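Local coordinates for protein uroporphyrinogen III synthase (Thermus thermophilus, PDB 1WCW) that probably catalyses the closure of the linear tetrapyrrole hydroxymethylbilane, with inversion of its last ring, to give uroporphyrinogen III in tetrapyrrole biosynthesis, at residues Val69-Arg72 / Asp73-Ala77; Ser122-Pro125 / Leu126-Gln129; Lys141-Pro144 / Leu145-Asn148; Lys206-Arg209 / Glu210-Thr214. All blocks are in the same frame, centred on the assembly; numbering follows the deposited sequence.

Interaction 1: residues Val69-Arg72 / Asp73-Ala77; sequences VGVR and DLLEA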
loop_
_atom_site.group_PDB
_atom_site.type_symbol
_atom_site.label_atom_id
_atom_site.label_comp_id
_atom_site.label_asym_id
_atom_site.label_seq_id
_atom_site.Cartn_x
_atom_site.Cartn_y
_atom_site.Cartn_z
ATOM N N VAL A 69 6.717 6.509 3.787
ATOM C CA VAL A 69 6.387 7.835 3.281
ATOM C C VAL A 69 5.662 8.633 4.365
ATOM O O VAL A 69 5.944 9.816 4.583
ATOM C CB VAL A 69 5.488 7.763 2.014
ATOM C CG1 VAL A 69 5.029 9.160 1.597
ATOM C CG2 VAL A 69 6.299 7.130 0.896
ATOM N N GLY A 70 4.733 7.996 5.052
ATOM C CA GLY A 70 3.983 8.686 6.084
ATOM C C GLY A 70 4.820 9.123 7.263
ATOM O O GLY A 70 4.606 10.241 7.792
ATOM N N VAL A 71 5.740 8.297 7.693
ATOM C CA VAL A 71 6.633 8.662 8.775
ATOM C C VAL A 71 7.439 9.907 8.337
ATOM O O VAL A 71 7.540 10.910 9.083
ATOM C CB VAL A 71 7.565 7.493 9.089
ATOM C CG1 VAL A 71 8.728 7.975 10.002
ATOM C CG2 VAL A 71 6.775 6.346 9.737
ATOM N N ARG A 72 8.021 9.883 7.141
ATOM C CA ARG A 72 8.837 10.994 6.692
ATOM C C ARG A 72 8.005 12.251 6.566
ATOM O O ARG A 72 8.438 13.340 7.037
ATOM C CB ARG A 72 9.502 10.653 5.376
ATOM C CG ARG A 72 10.494 9.529 5.547
ATOM C CD ARG A 72 11.371 9.244 4.263
ATOM N NE ARG A 72 12.105 8.006 4.510
ATOM C CZ ARG A 72 11.675 6.793 4.159
ATOM N NH1 ARG A 72 12.405 5.708 4.462
ATOM N NH2 ARG A 72 10.579 6.678 3.441
ATOM N N ASP A 73 6.809 12.136 5.975
ATOM C CA ASP A 73 5.961 13.312 5.829
ATOM C C ASP A 73 5.572 13.904 7.188
ATOM O O ASP A 73 5.512 15.158 7.328
ATOM C CB ASP A 73 4.678 13.015 5.045
ATOM C CG ASP A 73 4.900 12.806 3.574
ATOM O OD1 ASP A 73 3.884 12.420 2.960
ATOM O OD2 ASP A 73 6.026 13.034 3.037
ATOM N N LEU A 74 5.244 13.082 8.180
ATOM C CA LEU A 74 4.891 13.603 9.454
ATOM C C LEU A 74 6.042 14.329 10.127
ATOM O O LEU A 74 5.819 15.389 10.744
ATOM C CB LEU A 74 4.378 12.428 10.329
ATOM C CG LEU A 74 3.913 12.777 11.711
ATOM C CD1 LEU A 74 2.779 13.755 11.687
ATOM C CD2 LEU A 74 3.438 11.470 12.426
ATOM N N LEU A 75 7.230 13.769 10.068
ATOM C CA LEU A 75 8.389 14.427 10.655
ATOM C C LEU A 75 8.628 15.793 9.938
ATOM O O LEU A 75 8.912 16.808 10.633
ATOM C CB LEU A 75 9.623 13.507 10.546
ATOM C CG LEU A 75 9.513 12.309 11.492
ATOM C CD1 LEU A 75 10.633 11.372 11.151
ATOM C CD2 LEU A 75 9.597 12.715 12.920
ATOM N N GLU A 76 8.465 15.845 8.622
ATOM C CA GLU A 76 8.590 17.112 7.919
ATOM C C GLU A 76 7.516 18.089 8.372
ATOM O O GLU A 76 7.761 19.271 8.461
ATOM C CB GLU A 76 8.426 16.901 6.424
ATOM C CG GLU A 76 9.566 16.231 5.723
ATOM C CD GLU A 76 9.313 15.888 4.217
ATOM O OE1 GLU A 76 10.181 15.162 3.656
ATOM O OE2 GLU A 76 8.306 16.319 3.583
ATOM N N ALA A 77 6.298 17.616 8.627
ATOM C CA ALA A 77 5.232 18.488 9.083
ATOM C C ALA A 77 5.572 19.067 10.430
ATOM O O ALA A 77 5.335 20.282 10.681
ATOM C CB ALA A 77 3.920 17.716 9.181
#
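Val69 lays its CG1 methyl beside the carboxylate of Asp73, one helical turn on, with CG1 3.7 Å from OD1 and both side chains pointing the same way. CG1 stands anti to the backbone N of Val69 (chi1 174°), which turns that branch to the acid. The acid folds back beside the carbonyl that receives Asp73 N at 2.8 Å, its CG 3.3 Å from Val69 O, but its polar grip is on Lys43, to which OD1 is salt-bridged. On another face of helix 68-80, Val71 CG1 and Leu75 CD1 lie 4.1 Å apart, the apolar i to i+4 pairing of an amphipathic helix; Val71 continues onto Ala104 and Leu105 of helix 99-107, while Leu74, with CB 3.4 Å from Gly70 O, packs on Phe63 and Leu160. With an alanine at Asp73, Lys43 would probably lose the carboxylate that pairs with it. Arg72 runs extended from CG to NE, and its NH1 forms a salt bridge with Glu107, tying the same turn to helix 99-107. Opposite charges at adjacent positions therefore find separate partners, so the helix is probably pinned on two fronts by electrostatics while its leucines and valines supply the packing.

Interaction 2: residues Ser122-Pro125 / Leu126-Gln129; sequences SLLP and LLPQ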
loop_
_atom_site.group_PDB
_atom_site.type_symbol
_atom_site.label_atom_id
_atom_site.label_comp_id
_atom_site.label_asym_id
_atom_site.label_seq_id
_atom_site.Cartn_x
_atom_site.Cartn_y
_atom_site.Cartn_z
ATOM N N SER A 122 -1.456 -8.591 11.352
ATOM C CA SER A 122 -0.196 -8.987 11.964
ATOM C C SER A 122 0.120 -8.121 13.171
ATOM O O SER A 122 0.985 -8.497 13.984
ATOM C CB SER A 122 0.986 -8.902 10.980
ATOM O OG SER A 122 1.281 -7.520 10.650
ATOM N N LEU A 123 -0.484 -6.925 13.275
ATOM C CA LEU A 123 -0.239 -6.039 14.421
ATOM C C LEU A 123 -1.056 -6.426 15.649
ATOM O O LEU A 123 -0.718 -5.970 16.771
ATOM C CB LEU A 123 -0.566 -4.588 14.086
ATOM C CG LEU A 123 0.434 -3.976 13.110
ATOM C CD1 LEU A 123 -0.051 -2.608 12.712
ATOM C CD2 LEU A 123 1.878 -3.869 13.683
ATOM N N LEU A 124 -2.135 -7.206 15.497
ATOM C CA LEU A 124 -2.918 -7.547 16.709
ATOM C C LEU A 124 -2.118 -8.013 17.959
ATOM O O LEU A 124 -2.333 -7.494 19.069
ATOM C CB LEU A 124 -3.998 -8.539 16.329
ATOM C CG LEU A 124 -4.940 -7.993 15.267
ATOM C CD1 LEU A 124 -5.853 -9.177 14.823
ATOM C CD2 LEU A 124 -5.751 -6.777 15.739
ATOM N N PRO A 125 -1.203 -9.002 17.839
ATOM C CA PRO A 125 -0.425 -9.453 19.026
ATOM C C PRO A 125 0.585 -8.479 19.518
ATOM O O PRO A 125 1.179 -8.625 20.620
ATOM C CB PRO A 125 0.194 -10.760 18.557
ATOM C CG PRO A 125 0.409 -10.531 17.060
ATOM C CD PRO A 125 -0.878 -9.816 16.635
ATOM N N LEU A 126 0.803 -7.423 18.736
ATOM C CA LEU A 126 1.766 -6.397 19.082
ATOM C C LEU A 126 1.055 -5.180 19.638
ATOM O O LEU A 126 1.778 -4.208 19.968
ATOM C CB LEU A 126 2.563 -6.012 17.809
ATOM C CG LEU A 126 3.151 -7.163 17.017
ATOM C CD1 LEU A 126 3.965 -6.557 15.813
ATOM C CD2 LEU A 126 4.130 -8.020 17.855
ATOM N N LEU A 127 -0.297 -5.149 19.680
ATOM C CA LEU A 127 -1.002 -3.977 20.178
ATOM C C LEU A 127 -1.226 -4.231 21.632
ATOM O O LEU A 127 -2.064 -5.084 22.006
ATOM C CB LEU A 127 -2.380 -3.753 19.519
ATOM C CG LEU A 127 -2.462 -3.425 18.040
ATOM C CD1 LEU A 127 -3.938 -3.313 17.635
ATOM C CD2 LEU A 127 -1.698 -2.182 17.748
ATOM N N PRO A 128 -0.573 -3.452 22.468
ATOM C CA PRO A 128 -0.732 -3.690 23.917
ATOM C C PRO A 128 -1.957 -3.102 24.560
ATOM O O PRO A 128 -2.422 -2.003 24.176
ATOM C CB PRO A 128 0.535 -3.071 24.524
ATOM C CG PRO A 128 1.501 -2.848 23.309
ATOM C CD PRO A 128 0.542 -2.538 22.172
ATOM N N GLN A 129 -2.529 -3.829 25.515
ATOM C CA GLN A 129 -3.625 -3.334 26.286
ATOM C C GLN A 129 -3.002 -2.155 27.026
ATOM O O GLN A 129 -1.962 -2.282 27.731
ATOM C CB GLN A 129 -4.081 -4.421 27.217
ATOM C CG GLN A 129 -5.365 -3.984 27.844
ATOM C CD GLN A 129 -6.617 -4.080 26.899
ATOM O OE1 GLN A 129 -7.513 -3.205 27.041
ATOM N NE2 GLN A 129 -6.727 -5.094 26.044
#
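Leu126 brings its CD1 to 4.0 Å from CD2 of Leu123; the two side chains cross at about a right angle, and one methyl of each does the touching. Further in, Leu126 CB sits 3.4 Å from Leu123 O, the atom that also accepts Leu126 N at 2.9 Å. The donor stands well above the carbonyl plane (54° out of it). Leu127 N repeats the i+3 pattern to Leu124 O at 3.2 Å, again from above the plane, and Leu127 CG closes to 3.3 Å of Leu123 O. These successive i+3 bonds mark a 3-10 turn that follows the short helix and leads toward strand 132-137. Pro125 lies within it and flanks Leu126, CG to CG 4.3 Å. Replacing Leu126 by a serine would probably open a gap beside Leu123 CD2 and weaken the packing on Leu95. CG of Leu126 lies anti to its carbonyl carbon (chi1 -50°), swinging the branch back over the turn toward Ser122 O. Around this shell, Leu123 and Leu127 both press on Leu64 of strand 62-65, and Ser122 OG bonds to Thr119 O and Asp117 N. Farther along, the guanidinium of Arg153 bonds through NH2 to Leu124 O and through NE to Leu127 O.

Interaction 3: residues Lys141-Pro144 / Leu145-Asn148; sequences KPLP and LLEN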
loop_
_atom_site.group_PDB
_atom_site.type_symbol
_atom_site.label_atom_id
_atom_site.label_comp_id
_atom_site.label_asym_id
_atom_site.label_seq_id
_atom_site.Cartn_x
_atom_site.Cartn_y
_atom_site.Cartn_z
ATOM N N LYS A 141 -6.867 5.616 3.194
ATOM C CA LYS A 141 -7.799 4.485 3.075
ATOM C C LYS A 141 -8.177 4.082 4.501
ATOM O O LYS A 141 -7.280 3.976 5.369
ATOM C CB LYS A 141 -7.086 3.337 2.388
ATOM C CG LYS A 141 -7.964 2.108 1.941
ATOM C CD LYS A 141 -8.535 2.366 0.581
ATOM C CE LYS A 141 -9.163 1.121 -0.076
ATOM N NZ LYS A 141 -10.116 0.336 0.823
ATOM N N PRO A 142 -9.447 3.818 4.795
ATOM C CA PRO A 142 -9.810 3.430 6.163
ATOM C C PRO A 142 -9.087 2.152 6.581
ATOM O O PRO A 142 -8.895 1.245 5.787
ATOM C CB PRO A 142 -11.309 3.128 6.076
ATOM C CG PRO A 142 -11.767 3.891 4.902
ATOM C CD PRO A 142 -10.648 4.046 3.938
ATOM N N LEU A 143 -8.732 2.112 7.868
ATOM C CA LEU A 143 -8.105 0.896 8.444
ATOM C C LEU A 143 -8.977 0.536 9.657
ATOM O O LEU A 143 -8.594 0.604 10.828
ATOM C CB LEU A 143 -6.669 1.173 8.872
ATOM C CG LEU A 143 -5.766 1.555 7.726
ATOM C CD1 LEU A 143 -4.319 1.870 8.280
ATOM C CD2 LEU A 143 -5.670 0.377 6.762
ATOM N N PRO A 144 -10.202 0.088 9.402
ATOM C CA PRO A 144 -11.091 -0.212 10.521
ATOM C C PRO A 144 -10.684 -1.303 11.492
ATOM O O PRO A 144 -10.996 -1.200 12.680
ATOM C CB PRO A 144 -12.432 -0.502 9.833
ATOM C CG PRO A 144 -12.021 -1.101 8.542
ATOM C CD PRO A 144 -10.817 -0.213 8.109
ATOM N N LEU A 145 -9.992 -2.314 10.995
ATOM C CA LEU A 145 -9.571 -3.371 11.911
ATOM C C LEU A 145 -8.608 -2.789 12.941
ATOM O O LEU A 145 -8.745 -3.011 14.174
ATOM C CB LEU A 145 -8.962 -4.511 11.097
ATOM C CG LEU A 145 -8.577 -5.763 11.866
ATOM C CD1 LEU A 145 -8.351 -6.908 10.885
ATOM C CD2 LEU A 145 -7.348 -5.499 12.626
ATOM N N LEU A 146 -7.671 -1.958 12.494
ATOM C CA LEU A 146 -6.701 -1.362 13.364
ATOM C C LEU A 146 -7.338 -0.368 14.264
ATOM O O LEU A 146 -7.026 -0.317 15.467
ATOM C CB LEU A 146 -5.608 -0.707 12.515
ATOM C CG LEU A 146 -4.157 -0.808 12.887
ATOM C CD1 LEU A 146 -3.817 -2.248 13.352
ATOM C CD2 LEU A 146 -3.313 -0.478 11.628
ATOM N N GLU A 147 -8.195 0.507 13.709
ATOM C CA GLU A 147 -8.806 1.521 14.517
ATOM C C GLU A 147 -9.668 0.987 15.624
ATOM O O GLU A 147 -9.615 1.445 16.754
ATOM C CB GLU A 147 -9.619 2.496 13.658
ATOM C CG GLU A 147 -8.666 3.419 12.972
ATOM C CD GLU A 147 -9.205 4.844 12.746
ATOM O OE1 GLU A 147 -9.845 5.468 13.637
ATOM O OE2 GLU A 147 -8.951 5.378 11.665
ATOM N N ASN A 148 -10.396 -0.057 15.302
ATOM C CA ASN A 148 -11.232 -0.679 16.282
ATOM C C ASN A 148 -10.371 -1.423 17.309
ATOM O O ASN A 148 -10.663 -1.374 18.535
ATOM C CB ASN A 148 -12.219 -1.614 15.583
ATOM C CG ASN A 148 -13.341 -0.851 14.925
ATOM O OD1 ASN A 148 -14.037 -0.088 15.587
ATOM N ND2 ASN A 148 -13.524 -1.043 13.628
HETATM O O HOH W 1 -9.523 4.175 9.660
#
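Leu143 and Leu146 meet through single methyls, CD1 to CD2 4.2 Å, at the start of helix 144-152. Leu143 occupies the N-cap position, and its carbonyl takes Glu147 N at 2.9 Å in an almost straight bond (170° at the hydrogen). Pro144 follows as the first residue of the helix, where its lack of an N-H costs no bond. Leu146 also keeps its CB 3.7 Å from Leu143 O, and the rest of its side chain lies against Leu123 and Ser120. Leu145 differs: the end of its side chain leads off the turn, to Leu124 and Ser120.

Asn148 folds back instead. With CG placed next to its own backbone N (chi1 -76°), the amide is carried over the preceding turn until ND2 lies 2.7 Å from Pro144 O. That bond is bent and weak, whereas the backbone N of Asn148 reaches the same oxygen at 2.9 Å, so this carbonyl holds one sound backbone bond and one weak side-chain bond. Glu147 curls similarly, CG coming to 3.5 Å from Leu143 O, and a bend at chi2 turns its carboxylate toward a water that accepts Leu143 N at 2.8 Å. The water's contact with OE2 is implausibly short, so its detail is doubtful. The water does, however, satisfy the N-H of the N-cap residue, and a carboxylate placed this near the helix N-terminus would probably interact favourably with the helix dipole.

Interaction 4: residues Lys206-Arg209 / Glu210-Thr214; sequences KALR and EALNT
Lys206 O opens the contact by accepting Glu210 N at 3.0 Å, while the lysine chain itself runs extended and leads away from the turn. Ala207 comes next: its carbonyl receives Ala211 N at 2.8 Å, and the Ala211 methyl tucks in beside it, CB 3.4 Å from Ala207 O. Leu208 then supplies the apolar pairing. Its CG lies anti to the backbone N (chi1 170°), whereas that of Leu212 sits beside its own N; the i and i+4 chains lie side by side, pointing the same way, with their CD1 methyls 3.8 Å apart. Leu208 continues onto Leu198 and Phe199 of helix 192-201, and Leu212 onto Val234, so this face of helix 205-214 is turned to its neighbours in the fold.

Arg209 ends the walk. Its aliphatic CG stands 3.7 Å from Asn213 ND2; the guanidinium and the amide do not stack, and both groups spend their hydrogen bonds elsewhere: Arg209 NE on Trp232 O, Asn213 ND2 on Gly233 O and its OD1 on Lys235 N. Beyond it, Glu210 O accepts both N and OG1 of Thr214, the hydroxyl at 2.8 Å, in the last turn of the helix. Arginine and asparagine one turn apart thus offer polar groups to the backbone of residues 232-235, probably fastening that loop to the helix.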
loop_
_atom_site.group_PDB
_atom_site.type_symbol
_atom_site.label_atom_id
_atom_site.label_comp_id
_atom_site.label_asym_id
_atom_site.label_seq_id
_atom_site.Cartn_x
_atom_site.Cartn_y
_atom_site.Cartn_z
ATOM N N LYS A 206 -17.810 -9.123 -10.388
ATOM C CA LYS A 206 -17.829 -10.549 -10.696
ATOM C C LYS A 206 -17.188 -10.847 -12.034
ATOM O O LYS A 206 -16.461 -11.847 -12.194
ATOM C CB LYS A 206 -19.273 -11.097 -10.701
ATOM C CG LYS A 206 -19.788 -11.193 -9.261
ATOM C CD LYS A 206 -21.163 -11.933 -9.182
ATOM C CE LYS A 206 -21.756 -11.967 -7.781
ATOM N NZ LYS A 206 -23.139 -12.608 -7.822
ATOM N N ALA A 207 -17.485 -10.027 -13.048
ATOM C CA ALA A 207 -16.881 -10.266 -14.344
ATOM C C ALA A 207 -15.377 -10.030 -14.276
ATOM O O ALA A 207 -14.610 -10.684 -14.953
ATOM C CB ALA A 207 -17.492 -9.351 -15.470
ATOM N N LEU A 208 -14.993 -9.048 -13.447
ATOM C CA LEU A 208 -13.556 -8.746 -13.297
ATOM C C LEU A 208 -12.833 -9.956 -12.641
ATOM O O LEU A 208 -11.753 -10.351 -13.090
ATOM C CB LEU A 208 -13.410 -7.526 -12.413
ATOM C CG LEU A 208 -12.023 -7.189 -11.934
ATOM C CD1 LEU A 208 -11.156 -6.830 -13.139
ATOM C CD2 LEU A 208 -12.066 -6.011 -10.956
ATOM N N ARG A 209 -13.450 -10.559 -11.625
ATOM C CA ARG A 209 -12.877 -11.761 -10.993
ATOM C C ARG A 209 -12.751 -12.860 -12.032
ATOM O O ARG A 209 -11.702 -13.506 -12.129
ATOM C CB ARG A 209 -13.772 -12.218 -9.874
ATOM C CG ARG A 209 -13.297 -13.470 -9.245
ATOM C CD ARG A 209 -14.232 -13.958 -8.154
ATOM N NE ARG A 209 -14.365 -13.052 -7.075
ATOM C CZ ARG A 209 -15.509 -12.504 -6.663
ATOM N NH1 ARG A 209 -15.483 -11.703 -5.610
ATOM N NH2 ARG A 209 -16.672 -12.707 -7.294
ATOM N N GLU A 210 -13.813 -13.102 -12.825
ATOM C CA GLU A 210 -13.734 -14.114 -13.862
ATOM C C GLU A 210 -12.599 -13.815 -14.858
ATOM O O GLU A 210 -11.834 -14.720 -15.197
ATOM C CB GLU A 210 -15.074 -14.237 -14.599
ATOM C CG GLU A 210 -15.022 -15.199 -15.777
ATOM C CD GLU A 210 -16.424 -15.453 -16.340
ATOM O OE1 GLU A 210 -16.538 -16.172 -17.346
ATOM O OE2 GLU A 210 -17.387 -14.938 -15.734
ATOM N N ALA A 211 -12.477 -12.544 -15.270
ATOM C CA ALA A 211 -11.428 -12.196 -16.204
ATOM C C ALA A 211 -10.012 -12.449 -15.620
ATOM O O ALA A 211 -9.182 -13.024 -16.307
ATOM C CB ALA A 211 -11.598 -10.751 -16.632
ATOM N N LEU A 212 -9.795 -12.060 -14.346
ATOM C CA LEU A 212 -8.450 -12.213 -13.710
ATOM C C LEU A 212 -8.150 -13.640 -13.292
ATOM O O LEU A 212 -7.016 -13.966 -13.023
ATOM C CB LEU A 212 -8.275 -11.271 -12.537
ATOM C CG LEU A 212 -8.162 -9.807 -13.008
ATOM C CD1 LEU A 212 -8.262 -8.884 -11.843
ATOM C CD2 LEU A 212 -6.914 -9.591 -13.776
ATOM N N ASN A 213 -9.146 -14.523 -13.253
ATOM C CA ASN A 213 -8.900 -15.926 -12.990
ATOM C C ASN A 213 -8.778 -16.741 -14.278
ATOM O O ASN A 213 -8.031 -17.697 -14.316
ATOM C CB ASN A 213 -10.032 -16.527 -12.177
ATOM C CG ASN A 213 -9.887 -16.271 -10.724
ATOM O OD1 ASN A 213 -8.755 -16.111 -10.223
ATOM N ND2 ASN A 213 -10.996 -16.218 -10.013
ATOM N N THR A 214 -9.482 -16.371 -15.333
ATOM C CA THR A 214 -9.523 -17.225 -16.507
ATOM C C THR A 214 -9.055 -16.687 -17.796
ATOM O O THR A 214 -8.876 -17.450 -18.716
ATOM C CB THR A 214 -10.953 -17.732 -16.688
ATOM O OG1 THR A 214 -11.784 -16.713 -17.186
ATOM C CG2 THR A 214 -11.537 -18.271 -15.374
#

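Overall arrangement
Interactions 1, 2 and 3 belong to the half of the molecule built on the mixed sheet, interaction 4 to the half built on the parallel sheet; two such alpha/beta domains joined by a narrow connection are this family's known architecture. The catalytic site is thought to lie in the cleft between them. Interactions 2 and 3 touch directly: Leu124 CD2 packs on Leu145 CD2 at 3.7 Å and Leu123 CD1 on Leu146 CD1 at 3.8 Å. The centres of interactions 1 and 3 are about 20 Å apart, those of 1 and 4 about 38 Å, on opposite sides of the chain's centre. A glycerol about 4 Å from the Leu143 side chain, probably from the crystallisation liquor, may mark a pocket.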